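PDB 5NH2: protein adenylyltransferase from Bartonella henselae str. Houston-1, which transfers AMP from ATP onto tyrosine or threonine residues of host target proteins through its Fic domain, contributing to virulence. Local coordinates for residues 78-83 / 109-114; 94-99 / 103-108; 160-165 / 176-181; 206-209 / 213-216. All blocks are in the same frame, centred on the assembly; numbering follows the deposited sequence.

Interaction 1: residues 78-83 / 109-114; sequences LRHIPF and DEIQEG
I111 sits under two side chains of the 78-81 beta turn at once. Its CB lies over one face of the H80 ring, 4.3 Å from the centroid, with CG2 beside ND1, while CD1 reaches across to R79, 3.5 Å from NH1 and pressed on the rim of the guanidinium face. The other face of the H80 ring takes CD1 of I81, which makes the imidazole the filling of an aliphatic sandwich. At its edge, Q112 NE2 gives a hydrogen bond to H80 NE2 (3.0 Å, 144° at the hydrogen), lying almost exactly in the ring plane; the two flat groups are themselves turned 50° apart. Q112 gets there through CG anti to the backbone N (chi1 178°) and a bend at chi2, and its OE1 accepts from Q116 one turn on. In Fic-domain terms, this is the loop entering the 83-84/90-91 hairpin resting on the start of helix 109-124. H80 ND1 is buried without a partner. Further out, the extended R79 is clamped by main-chain carbonyls: NE by the backbone O of H151, the histidine that opens the Fic motif, NH1 by M93 O and NH2 by A106 O.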
loop_
_atom_site.group_PDB
_atom_site.type_symbol
_atom_site.label_atom_id
_atom_site.label_comp_id
_atom_site.label_asym_id
_atom_site.label_seq_id
_atom_site.Cartn_x
_atom_site.Cartn_y
_atom_site.Cartn_z
ATOM N N LEU A 78 -12.475 -8.435 13.564
ATOM C CA LEU A 78 -13.282 -8.157 12.388
ATOM C C LEU A 78 -14.538 -7.404 12.793
ATOM O O LEU A 78 -15.069 -7.591 13.891
ATOM C CB LEU A 78 -13.660 -9.470 11.687
ATOM C CG LEU A 78 -12.417 -10.247 11.215
ATOM C CD1 LEU A 78 -12.794 -11.657 10.773
ATOM C CD2 LEU A 78 -11.594 -9.558 10.141
ATOM N N ARG A 79 -15.060 -6.590 11.871
ATOM C CA ARG A 79 -16.062 -5.606 12.278
ATOM C C ARG A 79 -17.480 -6.179 12.410
ATOM O O ARG A 79 -18.362 -5.514 12.986
ATOM C CB ARG A 79 -16.059 -4.434 11.299
ATOM C CG ARG A 79 -16.542 -4.793 9.944
ATOM C CD ARG A 79 -16.662 -3.554 9.027
ATOM N NE ARG A 79 -16.532 -3.895 7.619
ATOM C CZ ARG A 79 -17.541 -4.165 6.787
ATOM N NH1 ARG A 79 -18.817 -4.117 7.204
ATOM N NH2 ARG A 79 -17.272 -4.469 5.525
ATOM N N HIS A 80 -17.739 -7.365 11.891
ATOM C CA HIS A 80 -19.069 -7.940 12.079
ATOM C C HIS A 80 -19.164 -8.814 13.331
ATOM O O HIS A 80 -20.224 -9.394 13.567
ATOM C CB HIS A 80 -19.489 -8.742 10.840
ATOM C CG HIS A 80 -18.690 -9.987 10.627
ATOM N ND1 HIS A 80 -17.328 -9.962 10.409
ATOM C CD2 HIS A 80 -19.055 -11.290 10.610
ATOM C CE1 HIS A 80 -16.888 -11.201 10.258
ATOM N NE2 HIS A 80 -17.916 -12.025 10.369
ATOM N N ILE A 81 -18.103 -8.907 14.119
ATOM C CA ILE A 81 -18.092 -9.656 15.376
ATOM C C ILE A 81 -18.219 -8.657 16.501
ATOM O O ILE A 81 -17.413 -7.715 16.567
ATOM C CB ILE A 81 -16.808 -10.474 15.535
ATOM C CG1 ILE A 81 -16.469 -11.114 14.206
ATOM C CG2 ILE A 81 -16.945 -11.491 16.694
ATOM C CD1 ILE A 81 -17.574 -11.934 13.689
ATOM N N PRO A 82 -19.196 -8.784 17.399
ATOM C CA PRO A 82 -19.372 -7.784 18.461
ATOM C C PRO A 82 -18.144 -7.708 19.352
ATOM O O PRO A 82 -17.669 -8.731 19.866
ATOM C CB PRO A 82 -20.591 -8.290 19.236
ATOM C CG PRO A 82 -21.326 -9.124 18.284
ATOM C CD PRO A 82 -20.372 -9.661 17.245
ATOM N N PHE A 83 -17.644 -6.487 19.552
ATOM C CA PHE A 83 -16.478 -6.292 20.406
ATOM C C PHE A 83 -16.866 -5.480 21.635
ATOM O O PHE A 83 -17.486 -4.422 21.514
ATOM C CB PHE A 83 -15.313 -5.597 19.656
ATOM C CG PHE A 83 -14.121 -5.269 20.549
ATOM C CD1 PHE A 83 -13.058 -6.155 20.677
ATOM C CD2 PHE A 83 -14.075 -4.090 21.284
ATOM C CE1 PHE A 83 -11.980 -5.868 21.533
ATOM C CE2 PHE A 83 -12.987 -3.805 22.125
ATOM C CZ PHE A 83 -11.955 -4.690 22.251
ATOM N N ASP A 109 -22.918 -11.190 7.268
ATOM C CA ASP A 109 -22.545 -12.561 6.937
ATOM C C ASP A 109 -21.775 -12.652 5.609
ATOM O O ASP A 109 -20.995 -13.599 5.435
ATOM C CB ASP A 109 -23.806 -13.438 6.934
ATOM C CG ASP A 109 -24.146 -14.011 8.336
ATOM O OD1 ASP A 109 -23.873 -13.347 9.357
ATOM O OD2 ASP A 109 -24.680 -15.140 8.427
ATOM N N GLU A 110 -21.940 -11.662 4.700
ATOM C CA GLU A 110 -21.162 -11.621 3.456
ATOM C C GLU A 110 -19.671 -11.498 3.725
ATOM O O GLU A 110 -18.861 -12.042 2.970
ATOM C CB GLU A 110 -21.591 -10.447 2.560
ATOM C CG GLU A 110 -23.070 -10.416 2.146
ATOM C CD GLU A 110 -23.385 -9.206 1.258
ATOM O OE1 GLU A 110 -24.501 -9.179 0.664
ATOM O OE2 GLU A 110 -22.512 -8.290 1.155
ATOM N N ILE A 111 -19.280 -10.712 4.735
ATOM C CA ILE A 111 -17.870 -10.678 5.146
ATOM C C ILE A 111 -17.394 -12.081 5.481
ATOM O O ILE A 111 -16.374 -12.558 4.951
ATOM C CB ILE A 111 -17.664 -9.724 6.344
ATOM C CG1 ILE A 111 -18.063 -8.299 5.976
ATOM C CG2 ILE A 111 -16.202 -9.763 6.861
ATOM C CD1 ILE A 111 -18.644 -7.564 7.167
ATOM N N GLN A 112 -18.170 -12.783 6.317
ATOM C CA GLN A 112 -17.724 -14.067 6.835
ATOM C C GLN A 112 -17.540 -15.065 5.704
ATOM O O GLN A 112 -16.474 -15.682 5.574
ATOM C CB GLN A 112 -18.726 -14.605 7.865
ATOM C CG GLN A 112 -18.338 -16.006 8.438
ATOM C CD GLN A 112 -17.155 -15.959 9.422
ATOM O OE1 GLN A 112 -16.410 -16.928 9.542
ATOM N NE2 GLN A 112 -16.998 -14.841 10.135
ATOM N N GLU A 113 -18.574 -15.220 4.869
ATOM C CA GLU A 113 -18.497 -16.077 3.697
ATOM C C GLU A 113 -17.275 -15.731 2.850
ATOM O O GLU A 113 -16.473 -16.618 2.503
ATOM C CB GLU A 113 -19.766 -15.924 2.861
ATOM C CG GLU A 113 -21.066 -16.311 3.552
ATOM C CD GLU A 113 -22.292 -15.812 2.776
ATOM O OE1 GLU A 113 -23.277 -15.364 3.403
ATOM O OE2 GLU A 113 -22.258 -15.850 1.524
ATOM N N GLY A 114 -17.094 -14.425 2.561
ATOM C CA GLY A 114 -15.967 -14.008 1.749
ATOM C C GLY A 114 -14.642 -14.451 2.347
ATOM O O GLY A 114 -13.772 -14.977 1.633
#

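Interaction 2: residues 94-99 / 103-108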
loop_
_atom_site.group_PDB
_atom_site.type_symbol
_atom_site.label_atom_id
_atom_site.label_comp_id
_atom_site.label_asym_id
_atom_site.label_seq_id
_atom_site.Cartn_x
_atom_site.Cartn_y
_atom_site.Cartn_z
ATOM N N PRO A 94 -21.396 -4.274 11.097
ATOM C CA PRO A 94 -21.717 -5.176 9.952
ATOM C C PRO A 94 -21.933 -4.451 8.618
ATOM O O PRO A 94 -21.650 -5.014 7.552
ATOM C CB PRO A 94 -23.014 -5.888 10.419
ATOM C CG PRO A 94 -23.705 -4.873 11.320
ATOM C CD PRO A 94 -22.458 -4.294 12.114
ATOM N N GLU A 95 -22.369 -3.202 8.634
ATOM C CA GLU A 95 -22.493 -2.441 7.399
ATOM C C GLU A 95 -21.729 -1.138 7.590
ATOM O O GLU A 95 -22.004 -0.379 8.530
ATOM C CB GLU A 95 -23.981 -2.180 7.023
ATOM C CG GLU A 95 -24.134 -1.416 5.709
ATOM C CD GLU A 95 -25.550 -0.991 5.342
ATOM O OE1 GLU A 95 -25.722 -0.054 4.493
ATOM O OE2 GLU A 95 -26.501 -1.607 5.866
ATOM N N MET A 96 -20.751 -0.886 6.734
ATOM C CA MET A 96 -19.985 0.362 6.803
ATOM C C MET A 96 -20.275 1.139 5.525
ATOM O O MET A 96 -19.715 0.838 4.464
ATOM C CB MET A 96 -18.490 0.074 6.973
ATOM C CG MET A 96 -17.533 1.189 6.510
ATOM S SD MET A 96 -15.815 0.929 7.135
ATOM C CE MET A 96 -16.159 -0.274 8.408
ATOM N N LYS A 97 -21.095 2.183 5.643
ATOM C CA LYS A 97 -21.565 2.888 4.466
ATOM C C LYS A 97 -20.467 3.809 3.978
ATOM O O LYS A 97 -19.654 4.301 4.762
ATOM C CB LYS A 97 -22.833 3.681 4.776
ATOM C CG LYS A 97 -24.050 2.832 5.150
ATOM C CD LYS A 97 -25.099 3.677 5.900
ATOM C CE LYS A 97 -26.504 3.506 5.341
ATOM N NZ LYS A 97 -27.461 4.511 5.903
ATOM N N ARG A 98 -20.421 4.001 2.671
ATOM C CA ARG A 98 -19.469 4.880 2.029
ATOM C C ARG A 98 -20.172 6.158 1.583
ATOM O O ARG A 98 -21.295 6.106 1.069
ATOM C CB ARG A 98 -18.842 4.178 0.830
ATOM C CG ARG A 98 -18.731 2.659 0.971
ATOM C CD ARG A 98 -17.793 2.114 -0.137
ATOM N NE ARG A 98 -16.516 2.846 -0.245
ATOM C CZ ARG A 98 -15.608 2.692 -1.223
ATOM N NH1 ARG A 98 -15.792 1.833 -2.233
ATOM N NH2 ARG A 98 -14.486 3.404 -1.185
ATOM N N THR A 99 -19.520 7.310 1.793
ATOM C CA THR A 99 -20.032 8.580 1.276
ATOM C C THR A 99 -19.686 8.657 -0.205
ATOM O O THR A 99 -18.504 8.631 -0.564
ATOM C CB THR A 99 -19.435 9.775 2.035
ATOM O OG1 THR A 99 -20.021 9.871 3.335
ATOM C CG2 THR A 99 -19.696 11.073 1.330
ATOM N N ASN A 103 -20.150 0.426 -5.337
ATOM C CA ASN A 103 -21.032 -0.635 -4.855
ATOM C C ASN A 103 -20.804 -0.976 -3.381
ATOM O O ASN A 103 -21.526 -1.768 -2.775
ATOM C CB ASN A 103 -20.831 -1.848 -5.764
ATOM C CG ASN A 103 -20.539 -1.430 -7.195
ATOM O OD1 ASN A 103 -19.914 -0.392 -7.416
ATOM N ND2 ASN A 103 -21.012 -2.213 -8.171
ATOM N N ALA A 104 -19.814 -0.346 -2.796
ATOM C CA ALA A 104 -19.491 -0.448 -1.381
ATOM C C ALA A 104 -19.091 -1.858 -0.944
ATOM O O ALA A 104 -18.708 -2.707 -1.760
ATOM C CB ALA A 104 -20.689 0.099 -0.627
ATOM N N PHE A 105 -19.306 -2.145 0.326
ATOM C CA PHE A 105 -18.558 -3.131 1.072
ATOM C C PHE A 105 -19.492 -4.250 1.490
ATOM O O PHE A 105 -20.710 -4.072 1.566
ATOM C CB PHE A 105 -17.899 -2.544 2.343
ATOM C CG PHE A 105 -16.923 -1.439 2.084
ATOM C CD1 PHE A 105 -15.957 -1.551 1.076
ATOM C CD2 PHE A 105 -16.952 -0.276 2.875
ATOM C CE1 PHE A 105 -15.024 -0.493 0.852
ATOM C CE2 PHE A 105 -16.057 0.757 2.675
ATOM C CZ PHE A 105 -15.085 0.670 1.651
ATOM N N ALA A 106 -18.890 -5.420 1.717
ATOM C CA ALA A 106 -19.657 -6.571 2.139
ATOM C C ALA A 106 -20.343 -6.256 3.467
ATOM O O ALA A 106 -19.817 -5.509 4.309
ATOM C CB ALA A 106 -18.724 -7.787 2.266
ATOM N N ILE A 107 -21.519 -6.847 3.653
ATOM C CA ILE A 107 -22.377 -6.569 4.801
ATOM C C ILE A 107 -22.554 -7.854 5.635
ATOM O O ILE A 107 -22.999 -8.900 5.121
ATOM C CB ILE A 107 -23.721 -5.983 4.317
ATOM C CG1 ILE A 107 -23.496 -4.562 3.756
ATOM C CG2 ILE A 107 -24.777 -5.985 5.415
ATOM C CD1 ILE A 107 -24.761 -3.943 3.158
ATOM N N GLY A 108 -22.150 -7.795 6.910
ATOM C CA GLY A 108 -22.491 -8.865 7.844
ATOM C C GLY A 108 -21.986 -10.238 7.409
ATOM O O GLY A 108 -20.778 -10.460 7.212
HETATM O O HOH W 1 -20.551 -2.750 4.323
#
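P94 O is met twice by the opposite run of chain. G108 N donates a hydrogen bond to P94 O at 2.9 Å, tilted 32° from the carbonyl plane. I107 CA comes within 3.2 Å of P94 O as a weaker C-H...O contact. These are the two legs of the loop that carries the Fic domain from the 83-84/90-91 hairpin to helix 109-124; they run almost antiparallel, and G108, with positive phi, is the N-cap residue of that helix. Beyond this pair of contacts the backbones spread apart, and water 1 bridges them: M96 N donates to it, and it donates on to A106 O at 2.9 Å.

Farther along, R98 and F105 do the packing. R98 CD lies over the F105 ring, 3.7 Å from the centroid, and R98 NE is 3.2 Å from F105 CZ, with guanidinium and ring planes only 22° apart. With CD already over the ring, the bend at chi3 (49°) keeps NE close above CZ, and the aliphatic part of the arginine also rests on A104 CB. R98 belongs, by similarity, to the ATP site; it further makes a cation-pi contact with W101, while F105 stacks with H151 of the Fic motif. The M96 sulfur meets the F105 ring obliquely, a Met-aromatic contact. On the solvent side, E95 and I107 lie side by side pointing the same way, E95 CG 3.6 Å from I107 CD1.

Interaction 3: residues 160-165 / 176-181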
loop_
_atom_site.group_PDB
_atom_site.type_symbol
_atom_site.label_atom_id
_atom_site.label_comp_id
_atom_site.label_asym_id
_atom_site.label_seq_id
_atom_site.Cartn_x
_atom_site.Cartn_y
_atom_site.Cartn_z
ATOM N N THR A 160 -3.235 -3.222 6.205
ATOM C CA THR A 160 -3.164 -4.655 6.489
ATOM C C THR A 160 -3.159 -5.496 5.207
ATOM O O THR A 160 -2.351 -6.434 5.051
ATOM C CB THR A 160 -4.344 -5.028 7.360
ATOM O OG1 THR A 160 -4.273 -4.259 8.566
ATOM C CG2 THR A 160 -4.326 -6.496 7.650
ATOM N N GLN A 161 -4.067 -5.176 4.287
ATOM C CA GLN A 161 -4.137 -5.888 3.009
ATOM C C GLN A 161 -2.833 -5.756 2.212
ATOM O O GLN A 161 -2.324 -6.747 1.648
ATOM C CB GLN A 161 -5.318 -5.346 2.197
ATOM C CG GLN A 161 -5.315 -5.762 0.761
ATOM C CD GLN A 161 -6.366 -5.019 -0.053
ATOM O OE1 GLN A 161 -6.675 -3.844 0.214
ATOM N NE2 GLN A 161 -6.908 -5.691 -1.059
ATOM N N ARG A 162 -2.282 -4.533 2.131
ATOM C CA ARG A 162 -1.048 -4.360 1.356
ATOM C C ARG A 162 0.070 -5.222 1.938
ATOM O O ARG A 162 0.709 -6.006 1.211
ATOM C CB ARG A 162 -0.633 -2.878 1.296
ATOM C CG ARG A 162 -1.470 -2.075 0.283
ATOM C CD ARG A 162 -1.022 -0.594 0.139
ATOM N NE ARG A 162 -1.257 0.323 1.293
ATOM C CZ ARG A 162 -2.405 0.952 1.491
ATOM N NH1 ARG A 162 -3.383 0.684 0.661
ATOM N NH2 ARG A 162 -2.585 1.801 2.481
ATOM N N LEU A 163 0.263 -5.153 3.273
ATOM C CA LEU A 163 1.299 -5.982 3.882
ATOM C C LEU A 163 1.037 -7.478 3.641
ATOM O O LEU A 163 1.979 -8.259 3.430
ATOM C CB LEU A 163 1.408 -5.684 5.376
ATOM C CG LEU A 163 2.844 -5.444 5.870
ATOM C CD1 LEU A 163 2.837 -5.069 7.343
ATOM C CD2 LEU A 163 3.793 -6.636 5.596
ATOM N N PHE A 164 -0.231 -7.890 3.676
ATOM C CA PHE A 164 -0.554 -9.296 3.420
ATOM C C PHE A 164 -0.113 -9.690 2.018
ATOM O O PHE A 164 0.495 -10.754 1.821
ATOM C CB PHE A 164 -2.061 -9.529 3.636
ATOM C CG PHE A 164 -2.557 -10.977 3.427
ATOM C CD1 PHE A 164 -2.893 -11.446 2.156
ATOM C CD2 PHE A 164 -2.784 -11.821 4.514
ATOM C CE1 PHE A 164 -3.393 -12.761 1.968
ATOM C CE2 PHE A 164 -3.301 -13.117 4.321
ATOM C CZ PHE A 164 -3.608 -13.582 3.056
ATOM N N PHE A 165 -0.335 -8.815 1.040
ATOM C CA PHE A 165 -0.014 -9.239 -0.321
ATOM C C PHE A 165 1.469 -9.097 -0.641
ATOM O O PHE A 165 1.976 -9.867 -1.466
ATOM C CB PHE A 165 -0.940 -8.520 -1.323
ATOM C CG PHE A 165 -2.269 -9.225 -1.477
ATOM C CD1 PHE A 165 -3.317 -8.955 -0.619
ATOM C CD2 PHE A 165 -2.433 -10.209 -2.448
ATOM C CE1 PHE A 165 -4.556 -9.644 -0.720
ATOM C CE2 PHE A 165 -3.650 -10.903 -2.592
ATOM C CZ PHE A 165 -4.729 -10.621 -1.712
ATOM N N LEU A 176 5.744 -7.528 -4.825
ATOM C CA LEU A 176 4.753 -6.509 -5.143
ATOM C C LEU A 176 5.229 -5.240 -4.445
ATOM O O LEU A 176 5.230 -5.169 -3.209
ATOM C CB LEU A 176 3.351 -6.939 -4.658
ATOM C CG LEU A 176 2.756 -8.072 -5.483
ATOM C CD1 LEU A 176 1.408 -8.592 -4.914
ATOM C CD2 LEU A 176 2.565 -7.665 -6.967
ATOM N N ASN A 177 5.618 -4.224 -5.206
ATOM C CA ASN A 177 6.221 -3.057 -4.560
ATOM C C ASN A 177 5.221 -1.908 -4.603
ATOM O O ASN A 177 5.244 -1.084 -5.527
ATOM C CB ASN A 177 7.553 -2.687 -5.223
ATOM C CG ASN A 177 8.376 -1.738 -4.364
ATOM O OD1 ASN A 177 7.810 -0.964 -3.567
ATOM N ND2 ASN A 177 9.697 -1.785 -4.512
ATOM N N PHE A 178 4.452 -1.777 -3.513
ATOM C CA PHE A 178 3.325 -0.860 -3.479
ATOM C C PHE A 178 3.773 0.567 -3.268
ATOM O O PHE A 178 3.021 1.502 -3.579
ATOM C CB PHE A 178 2.325 -1.264 -2.390
ATOM C CG PHE A 178 1.393 -2.351 -2.821
ATOM C CD1 PHE A 178 0.341 -2.075 -3.704
ATOM C CD2 PHE A 178 1.566 -3.640 -2.368
ATOM C CE1 PHE A 178 -0.535 -3.053 -4.106
ATOM C CE2 PHE A 178 0.711 -4.645 -2.790
ATOM C CZ PHE A 178 -0.349 -4.353 -3.662
ATOM N N SER A 179 4.995 0.752 -2.781
ATOM C CA SER A 179 5.486 2.101 -2.608
ATOM C C SER A 179 5.693 2.803 -3.942
ATOM O O SER A 179 5.970 4.007 -3.959
ATOM C CB SER A 179 6.769 2.070 -1.758
ATOM O OG SER A 179 7.892 1.867 -2.576
ATOM N N LEU A 180 5.569 2.099 -5.058
ATOM C CA LEU A 180 5.737 2.724 -6.361
ATOM C C LEU A 180 4.409 3.194 -6.951
ATOM O O LEU A 180 4.405 3.743 -8.070
ATOM C CB LEU A 180 6.427 1.755 -7.325
ATOM C CG LEU A 180 7.768 1.211 -6.826
ATOM C CD1 LEU A 180 8.480 0.482 -7.965
ATOM C CD2 LEU A 180 8.677 2.294 -6.253
ATOM N N ILE A 181 3.309 3.003 -6.210
ATOM C CA ILE A 181 1.935 3.262 -6.674
ATOM C C ILE A 181 1.423 4.509 -5.975
ATOM O O ILE A 181 1.395 4.534 -4.744
ATOM C CB ILE A 181 1.010 2.077 -6.346
ATOM C CG1 ILE A 181 1.416 0.848 -7.162
ATOM C CG2 ILE A 181 -0.493 2.460 -6.526
ATOM C CD1 ILE A 181 1.547 1.150 -8.627
#
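R162 reaches F178 with the middle of its side chain and gives its tip to another protein. From CB on helix 157-171, the helix that continues from the Fic motif and of which R162 is the closing arginine, CG runs beside the backbone N (chi1 -78°) and comes to rest over the centre of the F178 ring. It sits 4.2 Å from the centroid and only 10° off the ring normal, a CH-pi contact. R162 CD passes beyond the rim, 4.2 Å from F178 CG. At chi3 the chain then turns, and the polar end leaves for the antitoxin homologue BiaA: NE bonds to T31 of that chain, and NH2 forms a salt bridge with its E35. This pairing is consistent with Fic inhibition by an antitoxin glutamate, as in related toxin-antitoxin pairs. The aromatic platform thus holds the aliphatic stem of an arginine assigned by similarity to the ATP site.

The platform itself belongs to a single 3-10 turn, 178-180. One turn after R162, F165 CB meets the edge of the same ring, 4.5 Å from F178 CE2, and L176 CD1 packs at 3.7 Å from F165 O.

Interaction 4: residues 206-209 / 213-216; sequences FEDI and EKIR
K214 stands fully extended from CG outward (chi2 -171°, chi3 -169°), while E207 has its CG anti to the backbone N and bends at chi2 (78°); the two chains cross at about a right angle and K214 NZ meets E207 OE2. That salt bridge is 3.3 Å long, a weak hydrogen bond, and it spans the helix-loop-helix corner between helices 200-208 and 212-227, at the end of the Fido region. The same ammonium donates to water 2 at 2.7 Å, and the water reaches D208 OD1, whose own distance to K214 NZ is 4.4 Å, too long for a direct bridge. On the way K214 CD passes 3.6 Å from D208 OD1.

Each charge has further partners that tie this corner to its surroundings: E207 OE1 with R133, D208 OD2 with R185 and V239 N, and K214 NZ with E242. V239 and E242 belong to the region of the OB-type delivery domain, so the cluster joins the last Fic-side helices to it. A buried lysine held by E207 and E242, with D208 near, would be expected to stay charged. I215 packs against the backbone at the end of helix 200-208, CG1 3.6 Å from D208 O and CD1 3.2 Å from I209 O.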
loop_
_atom_site.group_PDB
_atom_site.type_symbol
_atom_site.label_atom_id
_atom_site.label_comp_id
_atom_site.label_asym_id
_atom_site.label_seq_id
_atom_site.Cartn_x
_atom_site.Cartn_y
_atom_site.Cartn_z
ATOM N N PHE A 206 -0.280 -4.331 -11.074
ATOM C CA PHE A 206 0.515 -5.469 -10.560
ATOM C C PHE A 206 1.744 -5.752 -11.439
ATOM O O PHE A 206 2.789 -6.191 -10.924
ATOM C CB PHE A 206 -0.339 -6.759 -10.443
ATOM C CG PHE A 206 -1.094 -6.922 -9.099
ATOM C CD1 PHE A 206 -2.034 -5.957 -8.655
ATOM C CD2 PHE A 206 -0.918 -8.074 -8.325
ATOM C CE1 PHE A 206 -2.732 -6.129 -7.453
ATOM C CE2 PHE A 206 -1.600 -8.263 -7.090
ATOM C CZ PHE A 206 -2.493 -7.297 -6.653
ATOM N N GLU A 207 1.647 -5.490 -12.765
ATOM C CA GLU A 207 2.807 -5.710 -13.639
ATOM C C GLU A 207 3.948 -4.710 -13.345
ATOM O O GLU A 207 5.115 -5.110 -13.208
ATOM C CB GLU A 207 2.381 -5.650 -15.110
ATOM C CG GLU A 207 3.536 -5.400 -16.093
ATOM C CD GLU A 207 4.392 -6.640 -16.395
ATOM O OE1 GLU A 207 4.050 -7.786 -15.960
ATOM O OE2 GLU A 207 5.442 -6.449 -17.069
ATOM N N ASP A 208 3.624 -3.418 -13.229
ATOM C CA ASP A 208 4.643 -2.393 -12.999
ATOM C C ASP A 208 5.427 -2.615 -11.702
ATOM O O ASP A 208 6.614 -2.253 -11.625
ATOM C CB ASP A 208 3.977 -1.008 -12.975
ATOM C CG ASP A 208 3.649 -0.507 -14.365
ATOM O OD1 ASP A 208 3.909 -1.256 -15.342
ATOM O OD2 ASP A 208 3.131 0.623 -14.492
ATOM N N ILE A 209 4.772 -3.139 -10.657
ATOM C CA ILE A 209 5.395 -3.275 -9.332
ATOM C C ILE A 209 5.906 -4.699 -9.043
ATOM O O ILE A 209 6.325 -4.979 -7.909
ATOM C CB ILE A 209 4.443 -2.800 -8.239
ATOM C CG1 ILE A 209 3.307 -3.817 -8.109
ATOM C CG2 ILE A 209 3.875 -1.438 -8.639
ATOM C CD1 ILE A 209 2.390 -3.495 -6.947
ATOM N N GLU A 213 12.542 -5.202 -14.238
ATOM C CA GLU A 213 12.855 -4.128 -15.172
ATOM C C GLU A 213 11.949 -2.928 -14.935
ATOM O O GLU A 213 12.400 -1.778 -15.013
ATOM C CB GLU A 213 12.724 -4.602 -16.622
ATOM C CG GLU A 213 13.421 -5.932 -16.946
ATOM C CD GLU A 213 14.940 -5.807 -16.956
ATOM O OE1 GLU A 213 15.601 -6.400 -16.071
ATOM O OE2 GLU A 213 15.473 -5.096 -17.839
ATOM N N LYS A 214 10.684 -3.164 -14.596
ATOM C CA LYS A 214 9.812 -1.998 -14.463
ATOM C C LYS A 214 9.986 -1.314 -13.112
ATOM O O LYS A 214 9.982 -0.064 -13.026
ATOM C CB LYS A 214 8.383 -2.409 -14.757
ATOM C CG LYS A 214 8.248 -2.688 -16.255
ATOM C CD LYS A 214 6.834 -2.912 -16.723
ATOM C CE LYS A 214 6.882 -3.449 -18.154
ATOM N NZ LYS A 214 5.551 -3.642 -18.720
ATOM N N ILE A 215 10.256 -2.118 -12.080
ATOM C CA ILE A 215 10.492 -1.585 -10.740
ATOM C C ILE A 215 11.705 -0.655 -10.729
ATOM O O ILE A 215 11.701 0.383 -10.050
ATOM C CB ILE A 215 10.645 -2.755 -9.754
ATOM C CG1 ILE A 215 9.295 -3.478 -9.613
ATOM C CG2 ILE A 215 11.192 -2.278 -8.392
ATOM C CD1 ILE A 215 9.359 -4.705 -8.811
ATOM N N ARG A 216 12.759 -1.009 -11.483
ATOM C CA ARG A 216 13.941 -0.143 -11.538
ATOM C C ARG A 216 13.571 1.239 -12.064
ATOM O O ARG A 216 14.058 2.256 -11.552
ATOM C CB ARG A 216 15.026 -0.724 -12.461
ATOM C CG ARG A 216 15.663 -2.041 -12.148
ATOM C CD ARG A 216 17.008 -2.215 -12.966
ATOM N NE ARG A 216 16.859 -2.695 -14.356
ATOM C CZ ARG A 216 16.714 -1.919 -15.443
ATOM N NH1 ARG A 216 16.689 -0.596 -15.336
ATOM N NH2 ARG A 216 16.592 -2.458 -16.655
HETATM O O HOH W 2 3.961 -1.556 -18.273
#

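Overall arrangement
Interactions 1 and 2 form one continuous patch on one side of the chain's centre: R79 and the 94-108 loop are common to both, and G108 leads straight into the helix used by interaction 1. Interactions 3 and 4 make a second patch, joined by N177 N to I209 O. Interaction 4, on the opposite side of the centre, lies 32 Å from interaction 2 and 35 Å from interaction 1, centre to centre, while interaction 3 sits about 5 Å from the chain's centre. Interaction 2 is a surface contact, relying on backbone, water and an arginine over a ring; interaction 1 is half buried. Interactions 3 and 4 are both buried, yet one is aromatic and aliphatic and the other a web of charges bordering the OB-type region.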